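Local structure of early 35 kDa protein (Autographa californica nucleopolyhedrovirus, 1P35) at residues L27-N31 against M44-I48; K69-F74 against L277-L281; F181-I185 against L288-V292; E210-Q214 against L229-E233. The protein inhibits caspases through a reactive-site loop, blocking apoptosis of infected insect cells, and also suppresses the host's antiviral RNA interference. One frame throughout, in Å; residues are numbered along the deposited sequence.

Contact 1 of 4, residues L27-N31 against M44-I48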
loop_
_atom_site.group_PDB
_atom_site.type_symbol
_atom_site.label_atom_id
_atom_site.label_comp_id
_atom_site.label_asym_id
_atom_site.label_seq_id
_atom_site.Cartn_x
_atom_site.Cartn_y
_atom_site.Cartn_z
ATOM N N LEU A 27 -12.812 18.519 -2.296
ATOM C CA LEU A 27 -12.305 17.975 -3.510
ATOM C C LEU A 27 -10.850 17.571 -3.282
ATOM O O LEU A 27 -10.054 18.390 -2.837
ATOM C CB LEU A 27 -12.351 19.002 -4.652
ATOM C CG LEU A 27 -11.642 18.434 -5.889
ATOM C CD1 LEU A 27 -12.503 17.278 -6.447
ATOM C CD2 LEU A 27 -11.473 19.489 -6.988
ATOM N N VAL A 28 -10.541 16.306 -3.593
ATOM C CA VAL A 28 -9.218 15.735 -3.514
ATOM C C VAL A 28 -8.961 15.424 -4.986
ATOM O O VAL A 28 -9.806 14.814 -5.706
ATOM C CB VAL A 28 -9.152 14.467 -2.626
ATOM C CG1 VAL A 28 -7.780 13.796 -2.814
ATOM C CG2 VAL A 28 -9.219 14.850 -1.164
ATOM N N TYR A 29 -7.813 15.888 -5.460
ATOM C CA TYR A 29 -7.526 15.763 -6.867
ATOM C C TYR A 29 -6.039 15.419 -6.906
ATOM O O TYR A 29 -5.209 16.184 -6.382
ATOM C CB TYR A 29 -7.826 17.120 -7.578
ATOM C CG TYR A 29 -7.769 17.041 -9.114
ATOM C CD1 TYR A 29 -6.551 16.944 -9.747
ATOM C CD2 TYR A 29 -8.938 16.990 -9.909
ATOM C CE1 TYR A 29 -6.440 16.792 -11.110
ATOM C CE2 TYR A 29 -8.851 16.829 -11.333
ATOM C CZ TYR A 29 -7.556 16.732 -11.913
ATOM O OH TYR A 29 -7.317 16.578 -13.274
ATOM N N ILE A 30 -5.738 14.274 -7.528
ATOM C CA ILE A 30 -4.387 13.728 -7.629
ATOM C C ILE A 30 -4.114 13.307 -9.076
ATOM O O ILE A 30 -4.992 12.689 -9.763
ATOM C CB ILE A 30 -4.256 12.404 -6.776
ATOM C CG1 ILE A 30 -4.407 12.680 -5.305
ATOM C CG2 ILE A 30 -2.909 11.720 -6.982
ATOM C CD1 ILE A 30 -5.439 11.670 -4.679
ATOM N N ASN A 31 -2.921 13.647 -9.564
ATOM C CA ASN A 31 -2.563 13.175 -10.914
ATOM C C ASN A 31 -1.065 12.965 -11.017
ATOM O O ASN A 31 -0.337 13.203 -10.052
ATOM C CB ASN A 31 -3.056 14.120 -12.039
ATOM C CG ASN A 31 -2.365 15.486 -12.058
ATOM O OD1 ASN A 31 -1.376 15.739 -11.351
ATOM N ND2 ASN A 31 -2.918 16.394 -12.864
ATOM N N MET A 44 -2.848 24.163 -13.782
ATOM C CA MET A 44 -3.969 23.279 -14.028
ATOM C C MET A 44 -5.217 23.984 -13.495
ATOM O O MET A 44 -5.232 24.443 -12.368
ATOM C CB MET A 44 -3.782 21.942 -13.320
ATOM C CG MET A 44 -5.026 21.054 -13.411
ATOM S SD MET A 44 -4.864 19.343 -12.823
ATOM C CE MET A 44 -4.603 19.538 -11.031
ATOM N N MET A 45 -6.253 24.091 -14.295
ATOM C CA MET A 45 -7.436 24.789 -13.813
ATOM C C MET A 45 -8.661 24.016 -14.087
ATOM O O MET A 45 -8.689 23.218 -15.015
ATOM C CB MET A 45 -7.542 26.148 -14.481
ATOM C CG MET A 45 -6.214 26.953 -14.484
ATOM S SD MET A 45 -6.641 28.663 -14.792
ATOM C CE MET A 45 -5.013 29.271 -15.427
ATOM N N PHE A 46 -9.694 24.208 -13.282
ATOM C CA PHE A 46 -10.902 23.466 -13.588
ATOM C C PHE A 46 -12.063 24.045 -12.813
ATOM O O PHE A 46 -11.898 24.746 -11.787
ATOM C CB PHE A 46 -10.686 21.956 -13.296
ATOM C CG PHE A 46 -10.273 21.640 -11.849
ATOM C CD1 PHE A 46 -11.226 21.617 -10.816
ATOM C CD2 PHE A 46 -8.930 21.341 -11.531
ATOM C CE1 PHE A 46 -10.874 21.298 -9.495
ATOM C CE2 PHE A 46 -8.551 21.023 -10.207
ATOM C CZ PHE A 46 -9.534 20.998 -9.180
ATOM N N ASN A 47 -13.245 23.753 -13.313
ATOM C CA ASN A 47 -14.457 24.241 -12.703
ATOM C C ASN A 47 -14.858 23.502 -11.429
ATOM O O ASN A 47 -14.614 22.287 -11.291
ATOM C CB ASN A 47 -15.603 24.160 -13.727
ATOM C CG ASN A 47 -15.493 25.200 -14.829
ATOM O OD1 ASN A 47 -15.770 24.921 -16.010
ATOM N ND2 ASN A 47 -15.128 26.414 -14.450
ATOM N N ILE A 48 -15.428 24.261 -10.495
ATOM C CA ILE A 48 -15.977 23.729 -9.255
ATOM C C ILE A 48 -17.307 24.487 -9.037
ATOM O O ILE A 48 -17.507 25.559 -9.607
ATOM C CB ILE A 48 -14.984 23.858 -8.039
ATOM C CG1 ILE A 48 -14.516 25.298 -7.861
ATOM C CG2 ILE A 48 -13.790 22.880 -8.221
ATOM C CD1 ILE A 48 -13.557 25.463 -6.694
#

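Contact 2 of 4, residues K69-F74 against L277-L281. With EDO (1,2-ethanediol), chain G.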
loop_
_atom_site.group_PDB
_atom_site.type_symbol
_atom_site.label_atom_id
_atom_site.label_comp_id
_atom_site.label_asym_id
_atom_site.label_seq_id
_atom_site.Cartn_x
_atom_site.Cartn_y
_atom_site.Cartn_z
ATOM N N LYS A 69 -11.157 1.635 -3.887
ATOM C CA LYS A 69 -12.582 1.564 -3.713
ATOM C C LYS A 69 -13.332 1.563 -5.048
ATOM O O LYS A 69 -14.366 0.896 -5.173
ATOM C CB LYS A 69 -13.092 2.709 -2.829
ATOM C CG LYS A 69 -12.793 2.482 -1.354
ATOM C CD LYS A 69 -13.648 3.397 -0.500
ATOM C CE LYS A 69 -13.490 3.063 0.980
ATOM N NZ LYS A 69 -14.049 4.148 1.851
ATOM N N VAL A 70 -12.816 2.335 -5.995
ATOM C CA VAL A 70 -13.421 2.440 -7.313
ATOM C C VAL A 70 -13.241 1.117 -8.009
ATOM O O VAL A 70 -14.236 0.529 -8.439
ATOM C CB VAL A 70 -12.843 3.635 -8.133
ATOM C CG1 VAL A 70 -13.428 3.638 -9.579
ATOM C CG2 VAL A 70 -13.269 4.951 -7.415
ATOM N N ASP A 71 -11.997 0.635 -8.057
ATOM C CA ASP A 71 -11.671 -0.668 -8.643
ATOM C C ASP A 71 -12.484 -1.826 -8.054
ATOM O O ASP A 71 -12.808 -2.758 -8.766
ATOM C CB ASP A 71 -10.177 -1.033 -8.492
ATOM C CG ASP A 71 -9.268 -0.175 -9.361
ATOM O OD1 ASP A 71 -9.776 0.404 -10.342
ATOM O OD2 ASP A 71 -8.041 -0.109 -9.101
ATOM N N GLU A 72 -12.850 -1.789 -6.778
ATOM C CA GLU A 72 -13.592 -2.960 -6.295
ATOM C C GLU A 72 -15.078 -2.923 -6.699
ATOM O O GLU A 72 -15.810 -3.894 -6.496
ATOM C CB GLU A 72 -13.465 -3.122 -4.772
ATOM C CG GLU A 72 -14.316 -2.158 -3.979
ATOM C CD GLU A 72 -14.245 -2.401 -2.473
ATOM O OE1 GLU A 72 -13.139 -2.315 -1.878
ATOM O OE2 GLU A 72 -15.307 -2.678 -1.880
ATOM N N GLN A 73 -15.547 -1.790 -7.214
ATOM C CA GLN A 73 -16.932 -1.771 -7.657
ATOM C C GLN A 73 -16.968 -2.303 -9.100
ATOM O O GLN A 73 -17.913 -2.996 -9.487
ATOM C CB GLN A 73 -17.514 -0.375 -7.615
ATOM C CG GLN A 73 -17.748 0.200 -6.242
ATOM C CD GLN A 73 -18.729 -0.641 -5.422
ATOM O OE1 GLN A 73 -19.820 -1.042 -5.902
ATOM N NE2 GLN A 73 -18.359 -0.896 -4.170
ATOM N N PHE A 74 -15.919 -2.003 -9.875
ATOM C CA PHE A 74 -15.855 -2.433 -11.253
ATOM C C PHE A 74 -15.391 -3.871 -11.440
ATOM O O PHE A 74 -15.758 -4.536 -12.440
ATOM C CB PHE A 74 -14.989 -1.454 -12.089
ATOM C CG PHE A 74 -15.668 -0.122 -12.336
ATOM C CD1 PHE A 74 -15.691 0.875 -11.348
ATOM C CD2 PHE A 74 -16.445 0.066 -13.503
ATOM C CE1 PHE A 74 -16.490 2.029 -11.500
ATOM C CE2 PHE A 74 -17.233 1.195 -13.679
ATOM C CZ PHE A 74 -17.274 2.197 -12.670
ATOM N N LEU A 277 -21.295 7.660 -6.002
ATOM C CA LEU A 277 -21.012 7.479 -7.402
ATOM C C LEU A 277 -19.545 7.030 -7.602
ATOM O O LEU A 277 -18.621 7.649 -7.062
ATOM C CB LEU A 277 -21.198 8.819 -8.139
ATOM C CG LEU A 277 -20.903 8.595 -9.636
ATOM C CD1 LEU A 277 -21.966 7.635 -10.247
ATOM C CD2 LEU A 277 -20.891 9.908 -10.362
ATOM N N TYR A 278 -19.328 5.974 -8.368
ATOM C CA TYR A 278 -17.970 5.535 -8.654
ATOM C C TYR A 278 -17.794 5.694 -10.151
ATOM O O TYR A 278 -18.690 5.316 -10.947
ATOM C CB TYR A 278 -17.760 4.076 -8.299
ATOM C CG TYR A 278 -18.090 3.722 -6.867
ATOM C CD1 TYR A 278 -19.403 3.465 -6.489
ATOM C CD2 TYR A 278 -17.083 3.679 -5.876
ATOM C CE1 TYR A 278 -19.728 3.179 -5.171
ATOM C CE2 TYR A 278 -17.384 3.385 -4.528
ATOM C CZ TYR A 278 -18.699 3.140 -4.194
ATOM O OH TYR A 278 -18.983 2.856 -2.900
ATOM N N VAL A 279 -16.662 6.267 -10.550
ATOM C CA VAL A 279 -16.434 6.449 -11.957
ATOM C C VAL A 279 -15.057 5.923 -12.336
ATOM O O VAL A 279 -14.072 6.150 -11.608
ATOM C CB VAL A 279 -16.490 7.921 -12.361
ATOM C CG1 VAL A 279 -16.426 8.050 -13.872
ATOM C CG2 VAL A 279 -17.736 8.593 -11.816
ATOM N N LYS A 280 -14.979 5.222 -13.472
ATOM C CA LYS A 280 -13.695 4.768 -13.968
ATOM C C LYS A 280 -13.634 4.932 -15.495
ATOM O O LYS A 280 -14.394 4.289 -16.198
ATOM C CB LYS A 280 -13.472 3.295 -13.637
ATOM C CG LYS A 280 -12.179 2.764 -14.249
ATOM C CD LYS A 280 -12.038 1.239 -13.959
ATOM C CE LYS A 280 -10.583 0.786 -14.063
ATOM N NZ LYS A 280 -10.342 -0.544 -13.429
ATOM N N LEU A 281 -12.708 5.769 -15.973
ATOM C CA LEU A 281 -12.503 6.051 -17.361
ATOM C C LEU A 281 -10.993 5.819 -17.565
ATOM O O LEU A 281 -10.209 6.755 -17.783
ATOM C CB LEU A 281 -12.889 7.507 -17.641
ATOM C CG LEU A 281 -14.356 7.864 -17.355
ATOM C CD1 LEU A 281 -14.469 9.396 -17.390
ATOM C CD2 LEU A 281 -15.321 7.187 -18.396
HETATM C C1 EDO G . -11.756 6.379 -0.100
HETATM O O1 EDO G . -11.764 5.405 0.980
HETATM C C2 EDO G . -13.033 7.160 -0.151
HETATM O O2 EDO G . -13.100 7.975 0.989
HETATM O O HOH W 1 -11.735 -2.676 -12.085
#

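Contact 3 of 4, residues F181-I185 against L288-V292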
loop_
_atom_site.group_PDB
_atom_site.type_symbol
_atom_site.label_atom_id
_atom_site.label_comp_id
_atom_site.label_asym_id
_atom_site.label_seq_id
_atom_site.Cartn_x
_atom_site.Cartn_y
_atom_site.Cartn_z
ATOM N N PHE A 181 -13.746 16.320 -15.133
ATOM C CA PHE A 181 -13.160 15.381 -16.085
ATOM C C PHE A 181 -12.628 16.061 -17.330
ATOM O O PHE A 181 -11.746 15.513 -17.995
ATOM C CB PHE A 181 -14.189 14.313 -16.519
ATOM C CG PHE A 181 -14.581 13.371 -15.431
ATOM C CD1 PHE A 181 -13.622 12.740 -14.664
ATOM C CD2 PHE A 181 -15.926 13.074 -15.202
ATOM C CE1 PHE A 181 -13.979 11.813 -13.685
ATOM C CE2 PHE A 181 -16.298 12.149 -14.217
ATOM C CZ PHE A 181 -15.306 11.512 -13.457
ATOM N N ALA A 182 -13.150 17.236 -17.677
ATOM C CA ALA A 182 -12.699 17.879 -18.925
ATOM C C ALA A 182 -11.208 18.258 -19.010
ATOM O O ALA A 182 -10.538 18.586 -17.992
ATOM C CB ALA A 182 -13.584 19.144 -19.243
ATOM N N HIS A 183 -10.710 18.225 -20.242
ATOM C CA HIS A 183 -9.307 18.533 -20.524
ATOM C C HIS A 183 -9.260 19.839 -21.310
ATOM O O HIS A 183 -10.321 20.354 -21.765
ATOM C CB HIS A 183 -8.678 17.452 -21.423
ATOM C CG HIS A 183 -8.945 16.041 -20.978
ATOM N ND1 HIS A 183 -8.092 15.341 -20.158
ATOM C CD2 HIS A 183 -9.977 15.208 -21.243
ATOM C CE1 HIS A 183 -8.580 14.135 -19.940
ATOM N NE2 HIS A 183 -9.726 14.027 -20.588
ATOM N N GLU A 184 -8.049 20.392 -21.451
ATOM C CA GLU A 184 -7.917 21.557 -22.288
ATOM C C GLU A 184 -8.227 21.026 -23.729
ATOM O O GLU A 184 -8.019 19.849 -24.034
ATOM C CB GLU A 184 -6.500 22.069 -22.261
ATOM C CG GLU A 184 -5.510 21.088 -22.780
ATOM C CD GLU A 184 -5.047 20.069 -21.742
ATOM O OE1 GLU A 184 -5.731 19.837 -20.731
ATOM O OE2 GLU A 184 -3.987 19.474 -21.960
ATOM N N ILE A 185 -8.707 21.888 -24.611
ATOM C CA ILE A 185 -9.009 21.477 -26.002
ATOM C C ILE A 185 -7.729 21.109 -26.762
ATOM O O ILE A 185 -6.660 21.620 -26.408
ATOM C CB ILE A 185 -9.686 22.646 -26.740
ATOM C CG1 ILE A 185 -10.907 23.107 -25.937
ATOM C CG2 ILE A 185 -10.097 22.237 -28.165
ATOM C CD1 ILE A 185 -11.534 24.400 -26.467
ATOM N N LEU A 288 -16.210 13.365 -26.658
ATOM C CA LEU A 288 -16.848 14.211 -25.644
ATOM C C LEU A 288 -15.725 14.642 -24.676
ATOM O O LEU A 288 -15.046 13.793 -24.104
ATOM C CB LEU A 288 -17.889 13.416 -24.792
ATOM C CG LEU A 288 -19.387 13.395 -25.112
ATOM C CD1 LEU A 288 -20.128 12.503 -24.110
ATOM C CD2 LEU A 288 -19.955 14.825 -25.038
ATOM N N ASN A 289 -15.554 15.937 -24.492
ATOM C CA ASN A 289 -14.554 16.474 -23.570
ATOM C C ASN A 289 -15.318 17.349 -22.611
ATOM O O ASN A 289 -15.432 18.551 -22.827
ATOM C CB ASN A 289 -13.531 17.345 -24.304
ATOM C CG ASN A 289 -12.550 17.977 -23.337
ATOM O OD1 ASN A 289 -12.125 17.337 -22.379
ATOM N ND2 ASN A 289 -12.173 19.212 -23.590
ATOM N N LYS A 290 -15.895 16.763 -21.575
ATOM C CA LYS A 290 -16.685 17.550 -20.647
ATOM C C LYS A 290 -16.670 17.119 -19.153
ATOM O O LYS A 290 -16.248 16.009 -18.809
ATOM C CB LYS A 290 -18.144 17.615 -21.171
ATOM C CG LYS A 290 -18.797 16.279 -21.400
ATOM C CD LYS A 290 -20.303 16.383 -21.776
ATOM C CE LYS A 290 -21.206 16.818 -20.627
ATOM N NZ LYS A 290 -22.654 16.815 -21.021
ATOM N N ASN A 291 -17.112 18.025 -18.268
ATOM C CA ASN A 291 -17.207 17.678 -16.846
ATOM C C ASN A 291 -18.563 16.969 -16.625
ATOM O O ASN A 291 -19.435 16.982 -17.472
ATOM C CB ASN A 291 -17.146 18.968 -15.981
ATOM C CG ASN A 291 -15.844 19.731 -16.187
ATOM O OD1 ASN A 291 -14.781 19.108 -16.312
ATOM N ND2 ASN A 291 -15.908 21.066 -16.194
ATOM N N VAL A 292 -18.718 16.341 -15.477
ATOM C CA VAL A 292 -19.974 15.697 -15.125
ATOM C C VAL A 292 -20.494 16.660 -14.064
ATOM O O VAL A 292 -19.750 17.040 -13.165
ATOM C CB VAL A 292 -19.723 14.293 -14.542
ATOM C CG1 VAL A 292 -20.913 13.829 -13.752
ATOM C CG2 VAL A 292 -19.410 13.327 -15.677
HETATM O O HOH W 2 -12.282 20.192 -16.258
#

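Contact 4 of 4, residues E210-Q214 against L229-E233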
loop_
_atom_site.group_PDB
_atom_site.type_symbol
_atom_site.label_atom_id
_atom_site.label_comp_id
_atom_site.label_asym_id
_atom_site.label_seq_id
_atom_site.Cartn_x
_atom_site.Cartn_y
_atom_site.Cartn_z
ATOM N N GLU A 210 -25.342 8.017 -19.547
ATOM C CA GLU A 210 -25.494 7.265 -20.816
ATOM C C GLU A 210 -24.741 7.965 -21.907
ATOM O O GLU A 210 -23.963 7.360 -22.641
ATOM C CB GLU A 210 -26.966 7.122 -21.236
ATOM C CG GLU A 210 -27.746 6.192 -20.316
ATOM C CD GLU A 210 -29.172 5.967 -20.778
ATOM O OE1 GLU A 210 -29.352 5.485 -21.927
ATOM O OE2 GLU A 210 -30.094 6.266 -19.977
ATOM N N GLU A 211 -24.970 9.270 -22.000
ATOM C CA GLU A 211 -24.266 10.047 -23.011
ATOM C C GLU A 211 -22.729 9.910 -22.881
ATOM O O GLU A 211 -22.021 9.823 -23.860
ATOM C CB GLU A 211 -24.629 11.533 -22.875
ATOM C CG GLU A 211 -23.751 12.433 -23.777
ATOM C CD GLU A 211 -24.001 13.925 -23.596
ATOM O OE1 GLU A 211 -24.059 14.420 -22.438
ATOM O OE2 GLU A 211 -24.108 14.610 -24.624
ATOM N N PHE A 212 -22.216 9.949 -21.647
ATOM C CA PHE A 212 -20.764 9.885 -21.472
ATOM C C PHE A 212 -20.246 8.468 -21.882
ATOM O O PHE A 212 -19.285 8.340 -22.657
ATOM C CB PHE A 212 -20.401 10.236 -19.987
ATOM C CG PHE A 212 -19.073 10.903 -19.833
ATOM C CD1 PHE A 212 -17.886 10.188 -20.035
ATOM C CD2 PHE A 212 -18.994 12.256 -19.543
ATOM C CE1 PHE A 212 -16.626 10.827 -19.955
ATOM C CE2 PHE A 212 -17.742 12.901 -19.458
ATOM C CZ PHE A 212 -16.562 12.190 -19.665
ATOM N N VAL A 213 -20.912 7.416 -21.385
ATOM C CA VAL A 213 -20.495 6.042 -21.675
ATOM C C VAL A 213 -20.605 5.634 -23.163
ATOM O O VAL A 213 -19.705 4.960 -23.683
ATOM C CB VAL A 213 -21.246 5.045 -20.777
ATOM C CG1 VAL A 213 -20.916 3.575 -21.148
ATOM C CG2 VAL A 213 -20.843 5.297 -19.294
ATOM N N GLN A 214 -21.677 6.069 -23.840
ATOM C CA GLN A 214 -21.887 5.759 -25.271
ATOM C C GLN A 214 -20.747 6.341 -26.121
ATOM O O GLN A 214 -20.395 5.769 -27.168
ATOM C CB GLN A 214 -23.225 6.359 -25.772
ATOM C CG GLN A 214 -24.410 5.718 -25.170
ATOM C CD GLN A 214 -25.723 6.453 -25.483
ATOM O OE1 GLN A 214 -25.748 7.558 -26.040
ATOM N NE2 GLN A 214 -26.808 5.844 -25.077
ATOM N N LEU A 229 -19.469 -4.365 -25.558
ATOM C CA LEU A 229 -20.876 -4.333 -25.191
ATOM C C LEU A 229 -21.187 -3.143 -24.292
ATOM O O LEU A 229 -20.342 -2.692 -23.461
ATOM C CB LEU A 229 -21.309 -5.647 -24.525
ATOM C CG LEU A 229 -21.693 -6.794 -25.508
ATOM C CD1 LEU A 229 -20.583 -7.028 -26.493
ATOM C CD2 LEU A 229 -21.964 -8.101 -24.741
ATOM N N TYR A 230 -22.398 -2.627 -24.483
ATOM C CA TYR A 230 -22.893 -1.475 -23.734
ATOM C C TYR A 230 -23.960 -1.912 -22.728
ATOM O O TYR A 230 -24.942 -2.584 -23.089
ATOM C CB TYR A 230 -23.487 -0.431 -24.706
ATOM C CG TYR A 230 -24.191 0.709 -23.987
ATOM C CD1 TYR A 230 -23.479 1.625 -23.189
ATOM C CD2 TYR A 230 -25.572 0.830 -24.046
ATOM C CE1 TYR A 230 -24.138 2.624 -22.484
ATOM C CE2 TYR A 230 -26.246 1.826 -23.340
ATOM C CZ TYR A 230 -25.524 2.722 -22.570
ATOM O OH TYR A 230 -26.187 3.767 -22.001
ATOM N N TYR A 231 -23.763 -1.522 -21.473
ATOM C CA TYR A 231 -24.681 -1.851 -20.388
ATOM C C TYR A 231 -25.400 -0.692 -19.725
ATOM O O TYR A 231 -24.803 0.339 -19.409
ATOM C CB TYR A 231 -23.961 -2.601 -19.269
ATOM C CG TYR A 231 -23.496 -3.995 -19.619
ATOM C CD1 TYR A 231 -22.285 -4.185 -20.274
ATOM C CD2 TYR A 231 -24.312 -5.127 -19.375
ATOM C CE1 TYR A 231 -21.859 -5.450 -20.707
ATOM C CE2 TYR A 231 -23.900 -6.435 -19.807
ATOM C CZ TYR A 231 -22.658 -6.570 -20.479
ATOM O OH TYR A 231 -22.197 -7.772 -20.919
ATOM N N ASN A 232 -26.694 -0.883 -19.493
ATOM C CA ASN A 232 -27.499 0.098 -18.784
ATOM C C ASN A 232 -28.358 -0.799 -17.882
ATOM O O ASN A 232 -29.517 -1.096 -18.183
ATOM C CB ASN A 232 -28.370 0.898 -19.733
ATOM C CG ASN A 232 -28.946 2.149 -19.082
ATOM O OD1 ASN A 232 -29.199 2.180 -17.860
ATOM N ND2 ASN A 232 -29.169 3.183 -19.889
ATOM N N GLU A 233 -27.736 -1.240 -16.785
ATOM C CA GLU A 233 -28.319 -2.153 -15.814
ATOM C C GLU A 233 -28.593 -1.582 -14.417
ATOM O O GLU A 233 -28.021 -0.577 -13.975
ATOM C CB GLU A 233 -27.395 -3.364 -15.608
ATOM C CG GLU A 233 -26.918 -4.102 -16.839
ATOM C CD GLU A 233 -25.942 -5.256 -16.500
ATOM O OE1 GLU A 233 -24.990 -5.080 -15.678
ATOM O OE2 GLU A 233 -26.119 -6.345 -17.081
#

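Contact 1 of 4, residues L27-N31 against M44-I48
Side chains of Tyr29, Phe46 and Met44 interlock here in a buried contact between two strands that face each other across the beta core without sharing a backbone hydrogen bond. The short strand axes lie 11.2 Å apart at 156°, roughly antiparallel, so the gap between the backbones is spanned by side chains alone. Tyr29 and Phe46 run past each other in opposite directions to make an offset stack, with centroids 5.0 Å apart and planes at 19°. Phe46 reaches this place because its ring stands between its own backbone N and carbonyl carbon (chi1 58°), which brings CE2 over one face of Tyr29, displaced toward the rim. Met44 crosses obliquely on the CD1-CE1 side of the tyrosine, above the same face that Phe46 approaches. Its flexible chain bends at the sulfur, bringing CE to 3.3 Å from Tyr29 CE1, while SD sits 4.4 Å from the ring centroid of Tyr29 as a Met-aromatic contact. Asn31 ND2 lies near that sulfur, and its OD1 is hydrogen-bonded to Tyr100, which satisfies a polar group in an apolar setting. Branched Leu27 brings CD2 within 4.3 Å of Ile48 CG2. Strand 24-33 pairs with strands 10-21 and 164-170, strand 42-48 with strands 2-4 and 148-154. The arrangement is face-to-face packing of two strands that are not hydrogen-bonded neighbours, as between the layers of a beta sandwich.

Contact 2 of 4, residues K69-F74 against L277-L281
Gln73 and Tyr278 pack closely where the end of helix 62-74 meets strand 276-282, the two running almost perpendicular with axes 8.1 Å apart at 86°. The first torsion of Gln73 (chi1 -70°) places CG over the centre of the Tyr278 ring, a CH-pi contact 3.4 Å from its centroid, and the bend at chi2 lays the amide back along the ring, stacked on it. Beside it, Phe74 slides against Lys280, whose CB lies 3.9 Å from the Phe74 ring centroid in a second CH-pi contact. This methylene covers the ring, and the extended chain carries NZ on to Asp71. Compact Val70 fits close to the strand backbone, CG1 being 3.3 Å from Val279 O. Through this helix-on-sheet packing a helix lies across the strands, and in P35 the chain leaving this helix enters the reactive-site loop that caspases attack. The charged side is looser. Lys280 NZ meets Asp71 OD1 at 3.3 Å in a salt bridge, NZ approaching from above the carboxylate plane, 47° out of it. The same NZ donates to a water, while Lys67 holds the other oxygen of Asp71. Solvent-exposed Lys69 leads away from the strand, its NZ making a weak bond to a 1,2-ethanediol molecule, probably from the crystallisation liquor.

Contact 3 of 4, residues F181-I185 against L288-V292
Asn289 turns its CG opposite its own backbone N (chi1 176°), and this swings its amide across to the main chain of His183, whereas Asn291 places CG on the side of its N (chi1 -60°) and offers OD1 to Ala182. The two loops run nearly antiparallel, and these asparagines take over much of the pairing that backbone groups would provide in a sheet. Asn289 grips His183 twice: His183 N donates to Asn289 OD1 at 2.7 Å, in the carbonyl plane and on a lone pair, and Asn289 ND2 donates to His183 O at 2.8 Å. The second bond is almost straight at 174°, although the donor stands above the plane of the His183 carbonyl. An asparagine suits this place because one short amide supplies both acceptor and donor, and the pair of bonds fixes its rotation. One residue back, Ala182 N donates to Asn291 OD1 at 2.8 Å. That oxygen also accepts from a water, 2.7 Å from Asn291 OD1, which donates to Ala182 O as well and so closes a small bridge. The small side chain of Ala182 lets the loops come close. Phe181 adds the apolar end, its ring edge meeting Val292, with CD2 3.5 Å from Val292 CG2. Around the contact, Phe181 rests on Val195 and Ala197 of strand 191-199, Val292 bonds through its backbone to Val179 and touches Phe209 of helix 206-215, and Lys290 makes a salt bridge with Glu211 of that helix.

Contact 4 of 4, residues E210-Q214 against L229-E233
Helix 206-215, at Glu210 to Gln214, runs almost antiparallel to strand 227-234, the segment axes being 9.8 Å apart at 164°, and Tyr230 bridges the gap. This is helix-on-sheet packing at the protein surface: the strand belongs to a beta hairpin with strand 238-249, and the helix lies against its side chains. Tyr230 turns CG away from its backbone N (chi1 172°) and reaches out over the helix, where three residues within about one turn receive it. Val213 touches the edge of the ring, with CG1 3.6 Å from Tyr230 CE1. It is the buried member of the group and a beta-branched residue whose side chain also touches Ile241 and Lys243 of the hairpin. Gln214 crosses one face, its CG 4.1 Å from Tyr230 CZ. The flexible methylene chain provides the apolar cover, while the amide ends with NE2 3.8 Å from Tyr230 OH. Glu210 crosses the tyrosine at about a right angle and lays its CB and CG against the hydroxyl, with CG 3.3 Å from Tyr230 OH. A tyrosine is apt here, since its ring packs on hydrocarbon while its hydroxyl reaches Glu210. Further along the strand, Asn232 points toward the helix and meets the Glu210 carboxylate, the two flat groups being turned steeply, 77° apart. They are not hydrogen-bonded, and the closeness is itself doubtful, for Asn232 ND2 lies only 2.9 Å from Glu210 CD.

From the N terminus, contact 1 closes first: the chain turns back between strands 24-33 and 42-48, bringing 44-48 opposite 27-31, and this is complete before the others begin. Contact 2 opens at 69-74 and is not closed until 277-281, more than 200 residues later. Contact 3 opens inside that span at 181-185 and closes beyond it at 288-292, so the two cross. Contact 4, a short local closure from 210-214 to 229-233, nests within both. Phe181 meets Val279 where contacts 2 and 3 touch, and Phe212 of helix 206-215 packs on Leu281. Contact 1 joins two strands, contact 2 ties helix 62-74 to strand 276-282, contact 3 joins two loops, and contact 4 ties helix 206-215 to strand 227-234.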